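Endoglucanase A (Clostridium cellulolyticum, PDB 1EDG) hydrolyses internal beta-1,4-glucosidic bonds of cellulose with its family 5 glycoside hydrolase catalytic domain, a TIM barrel. Local coordinates at residues Gly130-Ser135 against Arg172-Ala177; Asn178-Glu183 against Gly223-Pro228. All blocks are in the same frame, centred on the assembly; numbering follows the deposited sequence.

Interaction 1: residues Gly130-Ser135 against Arg172-Ala177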
# COMPACT_ATOMS: atom_id res chain seq x y z
N GLY A 130 -7.67 0.19 18.89
CA GLY A 130 -8.14 0.16 17.52
C GLY A 130 -9.07 -1.01 17.24
O GLY A 130 -10.04 -1.22 17.97
N TYR A 131 -8.78 -1.77 16.19
CA TYR A 131 -9.61 -2.93 15.83
C TYR A 131 -8.75 -4.19 15.91
O TYR A 131 -7.52 -4.12 15.96
CB TYR A 131 -10.22 -2.76 14.43
CG TYR A 131 -9.25 -2.86 13.26
CD1 TYR A 131 -8.54 -1.75 12.82
CD2 TYR A 131 -9.02 -4.08 12.63
CE1 TYR A 131 -7.62 -1.85 11.76
CE2 TYR A 131 -8.10 -4.19 11.58
CZ TYR A 131 -7.41 -3.07 11.16
OH TYR A 131 -6.48 -3.19 10.15
N PHE A 132 -9.40 -5.35 15.97
CA PHE A 132 -8.71 -6.63 16.01
C PHE A 132 -9.69 -7.58 15.33
O PHE A 132 -10.82 -7.75 15.79
CB PHE A 132 -8.42 -7.08 17.45
CG PHE A 132 -7.43 -8.21 17.54
CD1 PHE A 132 -6.06 -7.95 17.54
CD2 PHE A 132 -7.86 -9.53 17.58
CE1 PHE A 132 -5.13 -9.00 17.59
CE2 PHE A 132 -6.94 -10.59 17.62
CZ PHE A 132 -5.58 -10.32 17.62
N PRO A 133 -9.28 -8.17 14.20
CA PRO A 133 -10.10 -9.09 13.41
C PRO A 133 -10.39 -10.49 13.96
O PRO A 133 -9.88 -11.48 13.44
CB PRO A 133 -9.34 -9.15 12.08
CG PRO A 133 -7.93 -9.10 12.53
CD PRO A 133 -7.95 -8.01 13.59
N SER A 134 -11.19 -10.55 15.02
CA SER A 134 -11.61 -11.83 15.61
C SER A 134 -12.99 -11.56 16.20
O SER A 134 -13.31 -10.42 16.55
CB SER A 134 -10.62 -12.33 16.67
OG SER A 134 -10.74 -11.62 17.90
N SER A 135 -13.82 -12.60 16.25
CA SER A 135 -15.19 -12.45 16.75
C SER A 135 -15.35 -11.82 18.13
O SER A 135 -16.26 -11.01 18.33
CB SER A 135 -15.92 -13.80 16.70
OG SER A 135 -16.17 -14.17 15.36
N ARG A 172 -4.79 -8.60 10.62
CA ARG A 172 -4.30 -9.93 10.93
C ARG A 172 -4.42 -10.21 12.42
O ARG A 172 -4.74 -9.32 13.20
CB ARG A 172 -2.82 -10.00 10.52
CG ARG A 172 -1.93 -9.05 11.34
CD ARG A 172 -0.57 -8.84 10.71
NE ARG A 172 0.32 -8.05 11.57
CZ ARG A 172 0.27 -6.73 11.71
NH1 ARG A 172 -0.62 -6.01 11.05
NH2 ARG A 172 1.13 -6.12 12.52
N LEU A 173 -4.11 -11.45 12.81
CA LEU A 173 -4.14 -11.83 14.22
C LEU A 173 -2.77 -11.58 14.85
O LEU A 173 -1.93 -12.47 14.90
CB LEU A 173 -4.52 -13.31 14.36
CG LEU A 173 -5.94 -13.69 13.90
CD1 LEU A 173 -6.11 -15.20 13.93
CD2 LEU A 173 -6.98 -13.00 14.77
N VAL A 174 -2.55 -10.35 15.30
CA VAL A 174 -1.28 -9.98 15.92
C VAL A 174 -1.00 -10.88 17.12
O VAL A 174 -1.87 -11.09 17.96
CB VAL A 174 -1.27 -8.50 16.38
CG1 VAL A 174 0.08 -8.14 16.96
CG2 VAL A 174 -1.60 -7.58 15.21
N GLY A 175 0.20 -11.43 17.17
CA GLY A 175 0.56 -12.30 18.28
C GLY A 175 0.32 -13.77 17.99
O GLY A 175 1.00 -14.63 18.55
N HIS A 176 -0.64 -14.06 17.11
CA HIS A 176 -0.98 -15.44 16.75
C HIS A 176 0.15 -16.09 15.95
O HIS A 176 0.98 -15.40 15.34
CB HIS A 176 -2.28 -15.45 15.93
CG HIS A 176 -2.87 -16.82 15.74
ND1 HIS A 176 -3.69 -17.42 16.67
CD2 HIS A 176 -2.79 -17.69 14.70
CE1 HIS A 176 -4.10 -18.59 16.21
NE2 HIS A 176 -3.57 -18.78 15.02
N ALA A 177 0.19 -17.42 15.96
CA ALA A 177 1.20 -18.17 15.23
C ALA A 177 1.09 -17.95 13.72
O ALA A 177 2.09 -17.98 13.01
CB ALA A 177 1.07 -19.65 15.54
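P133 and R172 come nearest along the backbone, their CA atoms 6.4 Å apart, where two irregular loops meet: 130-135 makes an inverse gamma turn at P133, and 172-177 a type II beta turn from L173 to H176. No hydrogen bond crosses between them. F132 and L173 carry much of the apolar contact. CG of F132 is anti to the backbone N (chi1 -166°), which sends the ring across to the second loop. There CE2 meets CD2 of L173 at 3.7 Å, the two side chains crossing at about a right angle. Elsewhere on the ring CE1 lies 4.1 Å from CB of V174, and the carbonyl O of V174 lies at the ring edge, in plane. The same CD2 of L173 also reaches the O of P133 at 3.5 Å, so this one methyl touches both the ring and a carbonyl. CB of P133 is directed toward 172-177, and CG of its ring touches the O of R172 at 3.3 Å. S192 of helix 187-209 hydrogen-bonds the O of P133 through its OG and touches L173. Apolar and van der Waals contact thus joins the loops after barrel strands 116-120 and 163-166, while some polar groups, such as the O of P133, bond to neighbouring parts of the fold.

Interaction 2: residues Asn178-Glu183 against Gly223-Pro228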
# COMPACT_ATOMS: atom_id res chain seq x y z
N ASN A 178 -0.13 -17.72 13.25
CA ASN A 178 -0.38 -17.48 11.83
C ASN A 178 -0.64 -16.00 11.56
O ASN A 178 -1.48 -15.65 10.74
CB ASN A 178 -1.59 -18.30 11.36
CG ASN A 178 -1.40 -19.78 11.58
OD1 ASN A 178 -2.18 -20.42 12.29
ND2 ASN A 178 -0.35 -20.34 10.99
N GLU A 179 0.08 -15.14 12.27
CA GLU A 179 -0.07 -13.70 12.09
C GLU A 179 0.32 -13.24 10.68
O GLU A 179 -0.35 -12.38 10.10
CB GLU A 179 0.78 -12.95 13.12
CG GLU A 179 0.72 -11.43 12.98
CD GLU A 179 1.68 -10.69 13.91
OE1 GLU A 179 2.18 -11.29 14.88
OE2 GLU A 179 1.92 -9.49 13.67
N TRP A 180 1.37 -13.85 10.13
CA TRP A 180 1.87 -13.44 8.82
C TRP A 180 1.48 -14.24 7.59
O TRP A 180 1.99 -13.98 6.50
CB TRP A 180 3.39 -13.26 8.90
CG TRP A 180 3.78 -12.25 9.94
CD1 TRP A 180 4.35 -12.50 11.15
CD2 TRP A 180 3.56 -10.84 9.89
NE1 TRP A 180 4.50 -11.33 11.86
CE2 TRP A 180 4.02 -10.29 11.11
CE3 TRP A 180 3.01 -9.97 8.93
CZ2 TRP A 180 3.96 -8.93 11.39
CZ3 TRP A 180 2.95 -8.61 9.21
CH2 TRP A 180 3.42 -8.10 10.44
N TRP A 181 0.54 -15.17 7.74
CA TRP A 181 0.11 -15.97 6.60
C TRP A 181 -1.20 -16.67 6.89
O TRP A 181 -1.37 -17.27 7.95
CB TRP A 181 1.18 -17.00 6.21
CG TRP A 181 1.50 -17.99 7.30
CD1 TRP A 181 2.01 -17.72 8.54
CD2 TRP A 181 1.36 -19.41 7.22
NE1 TRP A 181 2.20 -18.89 9.24
CE2 TRP A 181 1.81 -19.95 8.45
CE3 TRP A 181 0.90 -20.29 6.23
CZ2 TRP A 181 1.81 -21.32 8.72
CZ3 TRP A 181 0.91 -21.65 6.49
CH2 TRP A 181 1.36 -22.15 7.73
N PRO A 182 -2.16 -16.60 5.95
CA PRO A 182 -3.47 -17.23 6.12
C PRO A 182 -3.47 -18.75 5.95
O PRO A 182 -3.70 -19.27 4.85
CB PRO A 182 -4.31 -16.53 5.05
CG PRO A 182 -3.33 -16.28 3.96
CD PRO A 182 -2.11 -15.80 4.71
N GLU A 183 -3.17 -19.47 7.04
CA GLU A 183 -3.18 -20.93 7.02
C GLU A 183 -4.65 -21.33 7.11
O GLU A 183 -5.21 -21.41 8.20
CB GLU A 183 -2.39 -21.47 8.22
CG GLU A 183 -2.53 -22.97 8.47
CD GLU A 183 -2.13 -23.81 7.27
OE1 GLU A 183 -3.00 -24.11 6.43
OE2 GLU A 183 -0.95 -24.20 7.18
N GLY A 223 -7.23 -8.54 1.89
CA GLY A 223 -7.67 -9.79 2.48
C GLY A 223 -6.76 -9.97 3.68
O GLY A 223 -6.07 -9.02 4.07
N TYR A 224 -6.71 -11.17 4.26
CA TYR A 224 -5.86 -11.43 5.43
C TYR A 224 -4.40 -11.00 5.20
O TYR A 224 -3.75 -11.47 4.25
CB TYR A 224 -5.94 -12.91 5.81
CG TYR A 224 -5.35 -13.23 7.17
CD1 TYR A 224 -6.08 -13.04 8.34
CD2 TYR A 224 -4.04 -13.69 7.29
CE1 TYR A 224 -5.53 -13.30 9.59
CE2 TYR A 224 -3.47 -13.95 8.53
CZ TYR A 224 -4.22 -13.75 9.68
OH TYR A 224 -3.64 -13.95 10.91
N VAL A 225 -3.91 -10.13 6.08
CA VAL A 225 -2.54 -9.55 6.05
C VAL A 225 -2.17 -8.97 4.69
O VAL A 225 -0.99 -8.81 4.38
CB VAL A 225 -1.44 -10.56 6.48
CG1 VAL A 225 -0.19 -9.82 6.97
CG2 VAL A 225 -1.91 -11.42 7.58
N ALA A 226 -3.19 -8.62 3.90
CA ALA A 226 -3.00 -8.08 2.55
C ALA A 226 -2.15 -9.00 1.67
O ALA A 226 -1.48 -8.54 0.74
CB ALA A 226 -2.39 -6.67 2.60
N SER A 227 -2.14 -10.30 1.96
CA SER A 227 -1.35 -11.23 1.16
C SER A 227 -2.10 -11.61 -0.12
O SER A 227 -3.32 -11.45 -0.22
CB SER A 227 -1.00 -12.49 1.96
OG SER A 227 -2.15 -13.24 2.27
N PRO A 228 -1.36 -12.05 -1.15
CA PRO A 228 -2.03 -12.45 -2.40
C PRO A 228 -3.02 -13.58 -2.11
O PRO A 228 -4.16 -13.55 -2.60
CB PRO A 228 -0.86 -12.93 -3.26
CG PRO A 228 0.27 -12.06 -2.80
CD PRO A 228 0.10 -12.08 -1.30
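Y224 holds its CG anti to the backbone N (chi1 -168°), which carries the phenol across to the carbonyl of N178, and V225 has CG1 anti to its own N, which leaves CG1 for W180 and CG2 for E179. The OH of Y224 donates to the O of N178 at 2.8 Å. It stands above the carbonyl plane, 37° out of it. Nearer the root of the ring, CD2 of Y224 packs on CB of P182 at 3.6 Å. CG1 of V225 meets CE3 of W180 at 3.8 Å, obliquely to the indole. CG2 of V225 presses on the O of E179 at 3.1 Å, and this buried carbonyl has no polar partner in the model. OG of S227 lies 3.5 Å from CD of P182. It bonds back to the O of Y224 and caps the N of G230 in helix 228-232. The contact therefore joins the loops after barrel strands 163-166 and 219-222 by one buried phenol bond set in apolar packing. That bond fixes where the ring end lies; the O of E179 beside it meets a methyl instead of a donor.

Both contacts lie among the loops that follow the barrel strands. From the N terminus, the chain passes strand 116-120 and runs through 130-135, then helix 138-155 and strand 163-166, before 172-177 closes interaction 1. The next residues open interaction 2, which closes at 223-228 after helix 187-209 and strand 219-222. The two are in series, neither nested nor crossed, and their centres are about 11 Å apart. Together they tie the loops after the third, fourth and fifth strands, with the fourth shared. Within that shared loop, the R172-E179 salt bridge joins the two contacts. The hydroxyl of Y224 also reaches back to the N of L173, probably accepting a hydrogen bond.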